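Local coordinates for THUMP domain-containing protein (Pyrococcus horikoshii, PDB 1VBK) that is of unknown function but, with its ferredoxin-like, THUMP and ThiI-type domains, probably binds RNA and ATP, at residues S46-I51 / R115-F120; I5-E10 / G153-Q158; F109-R114 / A129-Y134; N88-L93 / A161-E166. All blocks are in the same frame, centred on the assembly; numbering follows the deposited sequence.

Interaction 1. Residues S46-I51 / R115-F120; sequences SRHGRI and RITKEF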
# COMPACT_ATOMS: atom_id res chain seq x y z
N SER A 46 -4.58 7.14 25.89
CA SER A 46 -3.86 8.32 25.45
C SER A 46 -4.64 9.58 25.83
O SER A 46 -5.80 9.73 25.43
CB SER A 46 -3.68 8.28 23.93
OG SER A 46 -2.98 9.42 23.44
N ARG A 47 -4.01 10.47 26.58
CA ARG A 47 -4.67 11.71 26.96
C ARG A 47 -3.69 12.87 27.02
O ARG A 47 -2.60 12.76 27.58
CB ARG A 47 -5.40 11.55 28.30
CG ARG A 47 -6.67 10.71 28.17
CD ARG A 47 -7.22 10.30 29.51
NE ARG A 47 -8.10 9.14 29.38
CZ ARG A 47 -8.51 8.39 30.40
NH1 ARG A 47 -8.12 8.68 31.64
NH2 ARG A 47 -9.28 7.33 30.17
N HIS A 48 -4.08 13.97 26.39
CA HIS A 48 -3.27 15.19 26.34
C HIS A 48 -1.82 15.00 25.90
O HIS A 48 -0.90 15.53 26.52
CB HIS A 48 -3.34 15.89 27.70
CG HIS A 48 -4.72 16.35 28.05
ND1 HIS A 48 -5.34 17.39 27.38
CD2 HIS A 48 -5.62 15.89 28.94
CE1 HIS A 48 -6.57 17.54 27.85
NE2 HIS A 48 -6.77 16.64 28.80
N GLY A 49 -1.63 14.23 24.84
CA GLY A 49 -0.30 14.02 24.29
C GLY A 49 0.57 12.99 24.98
O GLY A 49 1.75 12.85 24.64
N ARG A 50 0.01 12.29 25.95
CA ARG A 50 0.73 11.26 26.69
C ARG A 50 -0.04 9.95 26.66
O ARG A 50 -1.26 9.94 26.52
CB ARG A 50 0.88 11.67 28.17
CG ARG A 50 1.86 12.79 28.45
CD ARG A 50 3.27 12.26 28.44
NE ARG A 50 4.21 13.17 29.09
CZ ARG A 50 4.70 14.28 28.53
NH1 ARG A 50 4.34 14.63 27.30
NH2 ARG A 50 5.56 15.03 29.20
N ILE A 51 0.68 8.85 26.78
CA ILE A 51 0.05 7.54 26.86
C ILE A 51 0.37 7.05 28.26
O ILE A 51 1.51 7.15 28.73
CB ILE A 51 0.59 6.56 25.81
CG1 ILE A 51 -0.06 6.85 24.46
CG2 ILE A 51 0.30 5.11 26.23
CD1 ILE A 51 0.52 6.05 23.30
N ARG A 115 2.60 21.01 33.90
CA ARG A 115 1.15 20.98 34.06
C ARG A 115 0.61 20.63 32.69
O ARG A 115 0.49 21.50 31.82
CB ARG A 115 0.60 22.34 34.49
CG ARG A 115 0.81 22.68 35.96
CD ARG A 115 -0.05 23.86 36.37
NE ARG A 115 0.20 25.03 35.53
CZ ARG A 115 -0.49 26.16 35.59
NH1 ARG A 115 -1.48 26.29 36.46
NH2 ARG A 115 -0.18 27.16 34.78
N ILE A 116 0.32 19.35 32.47
CA ILE A 116 -0.20 18.98 31.18
C ILE A 116 -1.53 19.66 30.99
O ILE A 116 -1.80 20.28 29.97
CB ILE A 116 -0.37 17.46 31.16
CG1 ILE A 116 0.95 16.77 31.49
CG2 ILE A 116 -0.81 17.00 29.75
CD1 ILE A 116 2.07 17.19 30.54
N THR A 117 -2.41 19.58 31.99
CA THR A 117 -3.67 20.31 31.95
C THR A 117 -3.41 21.44 32.96
O THR A 117 -2.55 21.29 33.83
CB THR A 117 -4.88 19.43 32.36
OG1 THR A 117 -4.63 18.81 33.62
CG2 THR A 117 -5.13 18.36 31.31
N LYS A 118 -4.14 22.54 32.86
CA LYS A 118 -3.89 23.69 33.74
C LYS A 118 -4.78 23.96 34.95
O LYS A 118 -4.88 25.11 35.38
CB LYS A 118 -3.84 24.96 32.89
CG LYS A 118 -3.02 24.85 31.62
CD LYS A 118 -1.56 24.55 31.90
CE LYS A 118 -0.75 24.49 30.61
NZ LYS A 118 0.69 24.22 30.87
N GLU A 119 -5.42 22.94 35.52
CA GLU A 119 -6.28 23.21 36.67
C GLU A 119 -5.55 23.36 38.01
O GLU A 119 -6.06 24.02 38.92
CB GLU A 119 -7.39 22.14 36.78
CG GLU A 119 -6.97 20.76 37.26
CD GLU A 119 -6.11 20.01 36.26
OE1 GLU A 119 -6.34 20.19 35.04
OE2 GLU A 119 -5.23 19.23 36.69
N PHE A 120 -4.36 22.77 38.14
CA PHE A 120 -3.62 22.88 39.39
C PHE A 120 -3.28 24.36 39.61
O PHE A 120 -2.86 25.05 38.68
CB PHE A 120 -2.33 22.06 39.34
CG PHE A 120 -1.74 21.77 40.70
CD1 PHE A 120 -2.42 20.95 41.60
CD2 PHE A 120 -0.51 22.30 41.08
CE1 PHE A 120 -1.88 20.68 42.86
CE2 PHE A 120 0.03 22.03 42.33
CZ PHE A 120 -0.65 21.22 43.23

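Interaction 2. Residues I5-E10 / G153-Q158; sequences IVRYGE and GIEIMQ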
# COMPACT_ATOMS: atom_id res chain seq x y z
N ILE A 5 4.54 6.16 32.16
CA ILE A 5 4.26 7.31 31.30
C ILE A 5 5.03 7.09 30.00
O ILE A 5 6.24 6.87 30.02
CB ILE A 5 4.76 8.63 31.93
CG1 ILE A 5 4.09 8.86 33.29
CG2 ILE A 5 4.44 9.80 30.99
CD1 ILE A 5 4.69 10.02 34.07
N VAL A 6 4.32 7.14 28.88
CA VAL A 6 4.95 6.97 27.58
C VAL A 6 4.85 8.30 26.84
O VAL A 6 3.75 8.81 26.62
CB VAL A 6 4.24 5.87 26.78
CG1 VAL A 6 4.85 5.76 25.37
CG2 VAL A 6 4.37 4.54 27.52
N ARG A 7 6.00 8.86 26.48
CA ARG A 7 6.03 10.15 25.78
C ARG A 7 6.43 9.94 24.33
O ARG A 7 7.27 9.10 24.02
CB ARG A 7 7.02 11.10 26.47
CG ARG A 7 6.81 11.19 27.97
CD ARG A 7 7.69 12.25 28.63
NE ARG A 7 7.52 12.22 30.08
CZ ARG A 7 8.14 11.35 30.88
NH1 ARG A 7 8.98 10.45 30.38
NH2 ARG A 7 7.88 11.36 32.18
N TYR A 8 5.83 10.74 23.45
CA TYR A 8 6.11 10.62 22.02
C TYR A 8 5.95 11.96 21.31
O TYR A 8 5.55 12.95 21.92
CB TYR A 8 5.14 9.60 21.41
CG TYR A 8 3.70 9.85 21.79
CD1 TYR A 8 2.91 10.74 21.07
CD2 TYR A 8 3.15 9.22 22.92
CE1 TYR A 8 1.60 11.01 21.46
CE2 TYR A 8 1.84 9.49 23.31
CZ TYR A 8 1.07 10.38 22.58
OH TYR A 8 -0.22 10.66 22.98
N GLY A 9 6.27 11.97 20.03
CA GLY A 9 6.17 13.19 19.25
C GLY A 9 7.37 14.07 19.50
O GLY A 9 7.81 14.22 20.64
N GLU A 10 7.92 14.64 18.43
CA GLU A 10 9.07 15.51 18.56
C GLU A 10 9.10 16.56 17.45
O GLU A 10 8.82 16.26 16.29
CB GLU A 10 10.36 14.67 18.56
CG GLU A 10 10.47 13.68 17.41
CD GLU A 10 11.55 12.64 17.66
OE1 GLU A 10 12.70 13.03 17.97
OE2 GLU A 10 11.25 11.43 17.55
N GLY A 153 10.58 14.03 38.74
CA GLY A 153 9.71 14.52 37.68
C GLY A 153 8.27 14.50 38.14
O GLY A 153 7.85 13.57 38.84
N ILE A 154 7.51 15.51 37.75
CA ILE A 154 6.11 15.60 38.15
C ILE A 154 5.24 16.07 36.98
O ILE A 154 5.46 17.15 36.45
CB ILE A 154 5.93 16.60 39.32
CG1 ILE A 154 6.82 16.18 40.50
CG2 ILE A 154 4.46 16.66 39.74
CD1 ILE A 154 6.82 17.18 41.66
N GLU A 155 4.28 15.25 36.59
CA GLU A 155 3.38 15.61 35.51
C GLU A 155 1.97 15.62 36.07
O GLU A 155 1.52 14.63 36.67
CB GLU A 155 3.51 14.61 34.35
CG GLU A 155 4.85 14.72 33.63
CD GLU A 155 4.92 13.86 32.38
OE1 GLU A 155 3.86 13.56 31.80
OE2 GLU A 155 6.05 13.51 31.98
N ILE A 156 1.27 16.73 35.90
CA ILE A 156 -0.10 16.85 36.40
C ILE A 156 -1.07 16.88 35.24
O ILE A 156 -0.93 17.65 34.30
CB ILE A 156 -0.26 18.12 37.26
CG1 ILE A 156 0.82 18.14 38.34
CG2 ILE A 156 -1.65 18.13 37.90
CD1 ILE A 156 0.77 19.35 39.24
N MET A 157 -2.08 16.02 35.31
CA MET A 157 -3.05 15.92 34.23
C MET A 157 -4.41 15.50 34.77
O MET A 157 -4.54 14.46 35.41
CB MET A 157 -2.53 14.90 33.21
CG MET A 157 -3.44 14.61 32.04
SD MET A 157 -2.56 13.65 30.79
CE MET A 157 -2.44 12.04 31.59
N GLN A 158 -5.41 16.34 34.52
CA GLN A 158 -6.78 16.07 34.96
C GLN A 158 -6.90 15.61 36.41
O GLN A 158 -7.42 14.53 36.68
CB GLN A 158 -7.42 15.02 34.04
CG GLN A 158 -7.45 15.43 32.58
CD GLN A 158 -8.16 14.42 31.69
OE1 GLN A 158 -8.13 14.53 30.47
NE2 GLN A 158 -8.81 13.43 32.30

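Interaction 3. Residues F109-R114 / A129-Y134; sequences FRVTAR and AKVGEY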
# COMPACT_ATOMS: atom_id res chain seq x y z
N PHE A 109 20.29 17.23 43.14
CA PHE A 109 19.00 16.96 42.51
C PHE A 109 18.31 18.19 41.94
O PHE A 109 18.74 19.32 42.16
CB PHE A 109 18.05 16.31 43.52
CG PHE A 109 17.34 17.31 44.43
CD1 PHE A 109 18.03 17.98 45.43
CD2 PHE A 109 15.98 17.56 44.27
CE1 PHE A 109 17.38 18.89 46.27
CE2 PHE A 109 15.31 18.48 45.10
CZ PHE A 109 16.01 19.14 46.10
N ARG A 110 17.23 17.94 41.20
CA ARG A 110 16.41 19.01 40.66
C ARG A 110 15.00 18.44 40.56
O ARG A 110 14.80 17.23 40.62
CB ARG A 110 16.88 19.45 39.27
CG ARG A 110 16.61 18.46 38.14
CD ARG A 110 16.53 19.22 36.81
NE ARG A 110 15.31 20.02 36.77
CZ ARG A 110 15.21 21.22 36.21
NH1 ARG A 110 16.26 21.79 35.63
NH2 ARG A 110 14.04 21.86 36.25
N VAL A 111 14.03 19.33 40.43
CA VAL A 111 12.65 18.91 40.28
C VAL A 111 12.21 19.45 38.93
O VAL A 111 12.54 20.59 38.57
CB VAL A 111 11.73 19.49 41.39
CG1 VAL A 111 10.29 19.02 41.19
CG2 VAL A 111 12.22 19.04 42.77
N THR A 112 11.51 18.63 38.17
CA THR A 112 11.03 19.02 36.86
C THR A 112 9.53 18.78 36.86
O THR A 112 9.07 17.65 37.01
CB THR A 112 11.71 18.16 35.76
OG1 THR A 112 13.14 18.33 35.84
CG2 THR A 112 11.24 18.60 34.37
N ALA A 113 8.76 19.86 36.72
CA ALA A 113 7.32 19.74 36.75
C ALA A 113 6.67 20.27 35.48
O ALA A 113 7.17 21.21 34.86
CB ALA A 113 6.76 20.49 37.96
N ARG A 114 5.57 19.64 35.11
CA ARG A 114 4.82 20.04 33.92
C ARG A 114 3.33 19.94 34.19
O ARG A 114 2.85 18.92 34.69
CB ARG A 114 5.16 19.13 32.73
CG ARG A 114 6.56 19.33 32.15
CD ARG A 114 6.66 20.64 31.37
NE ARG A 114 8.00 20.85 30.83
CZ ARG A 114 9.06 21.18 31.56
NH1 ARG A 114 8.95 21.34 32.87
NH2 ARG A 114 10.24 21.32 30.98
N ALA A 129 9.77 24.68 42.90
CA ALA A 129 10.32 25.37 44.07
C ALA A 129 9.80 24.81 45.39
O ALA A 129 10.57 24.59 46.32
CB ALA A 129 10.01 26.87 43.99
N LYS A 130 8.49 24.59 45.47
CA LYS A 130 7.87 24.07 46.68
C LYS A 130 8.28 22.64 47.00
O LYS A 130 8.56 22.30 48.16
CB LYS A 130 6.34 24.13 46.56
CG LYS A 130 5.76 25.54 46.51
CD LYS A 130 5.88 26.23 47.84
CE LYS A 130 4.97 27.46 47.91
NZ LYS A 130 4.92 28.02 49.29
N VAL A 131 8.31 21.79 45.98
CA VAL A 131 8.71 20.40 46.17
C VAL A 131 10.19 20.32 46.54
O VAL A 131 10.59 19.53 47.38
CB VAL A 131 8.45 19.56 44.90
CG1 VAL A 131 9.05 18.16 45.05
CG2 VAL A 131 6.95 19.44 44.66
N GLY A 132 10.99 21.16 45.89
CA GLY A 132 12.42 21.17 46.17
C GLY A 132 12.68 21.61 47.60
O GLY A 132 13.58 21.10 48.26
N GLU A 133 11.89 22.57 48.08
CA GLU A 133 12.03 23.08 49.45
C GLU A 133 11.65 21.99 50.45
O GLU A 133 12.25 21.88 51.52
CB GLU A 133 11.13 24.30 49.66
CG GLU A 133 11.00 24.70 51.13
CD GLU A 133 10.07 25.88 51.34
OE1 GLU A 133 8.91 25.83 50.87
OE2 GLU A 133 10.50 26.86 51.99
N TYR A 134 10.65 21.19 50.09
CA TYR A 134 10.19 20.11 50.95
C TYR A 134 11.29 19.06 51.09
O TYR A 134 11.59 18.60 52.19
CB TYR A 134 8.94 19.46 50.35
CG TYR A 134 8.26 18.46 51.26
CD1 TYR A 134 7.63 18.88 52.44
CD2 TYR A 134 8.25 17.10 50.96
CE1 TYR A 134 6.99 17.97 53.28
CE2 TYR A 134 7.62 16.18 51.80
CZ TYR A 134 6.99 16.62 52.95
OH TYR A 134 6.35 15.71 53.77

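Interaction 4. Residues N88-L93 / A161-E166; sequences NRTALL and AYIYTE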
# COMPACT_ATOMS: atom_id res chain seq x y z
N ASN A 88 4.02 16.37 47.53
CA ASN A 88 5.22 16.48 48.36
C ASN A 88 5.63 15.17 49.01
O ASN A 88 6.80 14.78 48.96
CB ASN A 88 5.04 17.53 49.47
CG ASN A 88 5.35 18.94 49.01
OD1 ASN A 88 6.11 19.13 48.05
ND2 ASN A 88 4.79 19.93 49.69
N ARG A 89 4.68 14.48 49.64
CA ARG A 89 5.05 13.24 50.30
C ARG A 89 5.46 12.14 49.32
O ARG A 89 6.38 11.37 49.61
CB ARG A 89 3.95 12.75 51.25
CG ARG A 89 2.77 12.04 50.63
CD ARG A 89 2.14 11.11 51.68
NE ARG A 89 0.89 10.49 51.23
CZ ARG A 89 -0.32 11.02 51.42
NH1 ARG A 89 -0.46 12.17 52.06
NH2 ARG A 89 -1.40 10.38 50.98
N THR A 90 4.81 12.06 48.16
CA THR A 90 5.19 11.03 47.19
C THR A 90 6.55 11.37 46.60
O THR A 90 7.37 10.49 46.37
CB THR A 90 4.17 10.91 46.05
OG1 THR A 90 2.86 10.67 46.60
CG2 THR A 90 4.54 9.74 45.13
N ALA A 91 6.79 12.66 46.35
CA ALA A 91 8.07 13.09 45.80
C ALA A 91 9.21 12.73 46.76
O ALA A 91 10.25 12.24 46.33
CB ALA A 91 8.05 14.59 45.54
N LEU A 92 9.00 12.96 48.05
CA LEU A 92 10.03 12.65 49.05
C LEU A 92 10.24 11.14 49.15
O LEU A 92 11.37 10.66 49.27
CB LEU A 92 9.64 13.22 50.42
CG LEU A 92 10.60 13.01 51.59
CD1 LEU A 92 11.99 13.55 51.24
CD2 LEU A 92 10.06 13.73 52.83
N LEU A 93 9.15 10.39 49.10
CA LEU A 93 9.22 8.93 49.17
C LEU A 93 10.06 8.37 48.02
O LEU A 93 10.94 7.52 48.22
CB LEU A 93 7.81 8.34 49.10
CG LEU A 93 7.70 6.81 49.16
CD1 LEU A 93 8.04 6.34 50.57
CD2 LEU A 93 6.28 6.39 48.79
N ALA A 161 -1.53 13.45 39.66
CA ALA A 161 -0.11 13.80 39.58
C ALA A 161 0.66 12.50 39.36
O ALA A 161 0.41 11.50 40.03
CB ALA A 161 0.35 14.47 40.87
N TYR A 162 1.58 12.52 38.41
CA TYR A 162 2.40 11.35 38.09
C TYR A 162 3.82 11.71 38.48
O TYR A 162 4.44 12.57 37.88
CB TYR A 162 2.30 11.05 36.60
CG TYR A 162 0.89 10.75 36.16
CD1 TYR A 162 0.35 9.46 36.30
CD2 TYR A 162 0.06 11.75 35.66
CE1 TYR A 162 -0.97 9.19 35.95
CE2 TYR A 162 -1.27 11.49 35.30
CZ TYR A 162 -1.78 10.21 35.45
OH TYR A 162 -3.09 9.95 35.12
N ILE A 163 4.33 11.03 39.50
CA ILE A 163 5.66 11.32 40.02
C ILE A 163 6.66 10.22 39.70
O ILE A 163 6.41 9.04 39.94
CB ILE A 163 5.56 11.54 41.53
CG1 ILE A 163 4.52 12.64 41.80
CG2 ILE A 163 6.92 11.90 42.11
CD1 ILE A 163 4.31 12.95 43.27
N TYR A 164 7.82 10.62 39.17
CA TYR A 164 8.84 9.65 38.79
C TYR A 164 10.27 10.11 39.05
O TYR A 164 10.53 11.30 39.24
CB TYR A 164 8.69 9.33 37.29
CG TYR A 164 8.93 10.53 36.39
CD1 TYR A 164 7.88 11.38 36.01
CD2 TYR A 164 10.21 10.82 35.91
CE1 TYR A 164 8.11 12.49 35.17
CE2 TYR A 164 10.44 11.91 35.08
CZ TYR A 164 9.40 12.74 34.71
OH TYR A 164 9.67 13.80 33.88
N THR A 165 11.20 9.16 39.07
CA THR A 165 12.62 9.47 39.25
C THR A 165 13.40 8.89 38.07
O THR A 165 14.58 9.22 37.89
CB THR A 165 13.20 8.87 40.55
OG1 THR A 165 12.94 7.47 40.60
CG2 THR A 165 12.61 9.55 41.77
N GLU A 166 12.75 8.05 37.27
CA GLU A 166 13.39 7.42 36.11
C GLU A 166 12.78 7.87 34.78
O GLU A 166 11.56 7.95 34.63
CB GLU A 166 13.32 5.90 36.23
CG GLU A 166 13.98 5.15 35.07
CD GLU A 166 14.12 3.65 35.32
OE1 GLU A 166 13.10 2.96 35.49
OE2 GLU A 166 15.28 3.17 35.35

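Interaction 1. Residues S46-I51 / R115-F120
The His48 ring carries the methyl of Thr117 on one face, while the guanidinium of Arg50 has Ile116 CD1 over one of its faces. Thr117 CG2 stands 3.5 Å from the His48 ring centroid and only 18° off the ring normal, a CH-pi contact over the face, with the methyl shifted toward the rim. At the root of the side chain Ile116 CG2 presses on His48 CB at 3.4 Å, whereas Ile116 CD1 is more loosely set, 4.3 Å from Arg50 NH2. A third flat group is the guanidinium of Arg115, with Lys118 CD over one face and Phe120 O at its edge, in plane; NH1 binds that oxygen at 2.9 Å, an internal brace of 115-120. With OG1 between the backbone N and the carbonyl carbon (chi1 53°), the Thr117 methyl stands anti to the carbonyl carbon and faces the ring; OG1 donates to the syn lone pair of Glu119 OE1 at 2.6 Å and meets Gln158 N as well. The polar partner of Arg50 is Glu155. His48 stands in the type I' turn from Arg47 to Arg50, in which His48 and Gly49 both have positive phi. This tight hairpin connects strands 43-47 and 50-54 of the ferredoxin-like part, and its tip leans on the loop between strand 108-115 and helix 124-138, with Met157 of strand 150-157 touching both His48 and Ile116.

Interaction 2. Residues I5-E10 / G153-Q158
Arg7 and Glu155 reach for each other from opposite directions, and the guanidinium takes the carboxylate side-on. Both of its bonds to Glu155 go to a single oxygen: Arg7 NE to Glu155 OE2 at 2.7 Å and Arg7 NH2 to the same Glu155 OE2 at 2.8 Å. OE2 lies in the guanidinium plane, but the two flat groups are turned 60° apart, so NE uses the syn lone pair while NH2 comes in from above the carboxylate plane. Neither bond is straight, with N-H...O angles of 149° and 140°. Strands 3-8 and 150-157 belong to one mixed sheet without being neighbours in it, and this buried salt bridge links two strands that share no backbone bonds with each other. Extended chains make the span possible, Arg7 running straight from CG to NE and Glu155 straight beyond CG. Ile5 adds an apolar cover: its CG2 sits 3.8 Å above the Arg7 guanidinium plane, toward the rim, and 3.9 Å from Glu155 OE1. With Arg50 NE bound to that second oxygen, two arginines share one carboxylate, which would favour its ionised form. Ser73 and Ser75 hold Arg7 NH1 from strand 71-81, which would limit the rotation of the guanidinium.

Interaction 3. Residues F109-R114 / A129-Y134
Val111 on the strand meets Val131 and the backbone of Gly132 on the helix. Its CG2 methyl lies 4.0 Å from Val131 CG1, and the same Val111 CG2 is 4.0 Å from Gly132 N; the two valines cross at about a right angle, branch against branch. Phe109 adds a smaller contact, directing the rim of its ring at the helix: CZ is 3.8 Å from Gly132 O, with that oxygen near the ring plane. At Gly132 the methyl and the aromatic edge meet helix backbone atoms directly. The Phe109 torsion (chi1 83°) sets CG between the backbone N and the carbonyl carbon and turns the ring edge to Gly132. Phe95 packs against this ring edge-to-face, and Ile154 of strand 150-157 touches both Val111 and Val131. Gln128, one turn before Gly132 in the helix, binds Ala113 N through OE1. Strand 109-114 and helix 129-134 have axes 8.2 Å apart and N-to-C directions 148° apart, nearer antiparallel than parallel, and are the first two elements of the beta-alpha-beta unit completed by strand 142-143. A diol molecule, probably from the crystallisation liquor, lies close to Gly132 and is hydrogen-bonded by Val111 N. Between the two segments no hydrogen bond forms: the contact is van der Waals, with a long approach of the ring edge to a carbonyl oxygen, so the fit probably rests mainly on shape.

Interaction 4. Residues N88-L93 / A161-E166
Ile163 gives up the largest area here, pushing its side chain from strand 161-164 against Thr90 and Ala91 on one side of helix 88-93. Ile163 CD1 leads: it lies 3.5 Å from Thr90 CB, tighter than usual for two carbons, 3.7 Å from Thr90 CG2 and 4.0 Å from Ala91 N. With CG1 anti to the carbonyl carbon (chi1 -55°) and the chain extended to CD1, the methyl is carried straight out to the helix surface. The other branch, CG2, rests 4.0 Å from Ala91 CA, so Ile163 straddles two successive helix residues. Thr90 presents carbon rather than oxygen to the strand. Its CG2 is turned to Ile163, while OG1, beside the backbone N, is hydrogen-bonded to Lys86 O one turn earlier in the helix, which satisfies a polar atom in a buried place. Met78 and Val80 of strand 71-81 also touch Thr90. Ala91, met through its backbone N and CA, also touches Ile152 and Val131 of helix 124-138. The neighbours of Ile163, Tyr162 and Tyr164, face the other way, towards Ile5 of strand 3-8. A helix laid on one face of a sheet, with a second helix alongside it, is the alpha/beta arrangement of the THUMP domain, a module associated with RNA binding.

Interactions 2, 3 and 4 are buried, whereas interaction 1 lies at the surface. All four reach the same mixed sheet. Interactions 1 and 2 connect the ferredoxin-like strands with THUMP elements, their centres about 7 Å apart, and are joined through Arg50, Glu155 and Gln158; interaction 2 is a salt bridge, interaction 1 a CH-pi and methyl contact with no hydrogen bond across it. Interactions 3 and 4, about 10 Å apart between centres, each set a helix on the sheet by apolar contact, and the two helices meet where Val131 CG1 comes within 3.7 Å of Ala91 CB. Strand 150-157 ties the groups together: Ile154 N probably hydrogen-bonds to Thr112 O, and Glu155 O bonds Tyr162 N.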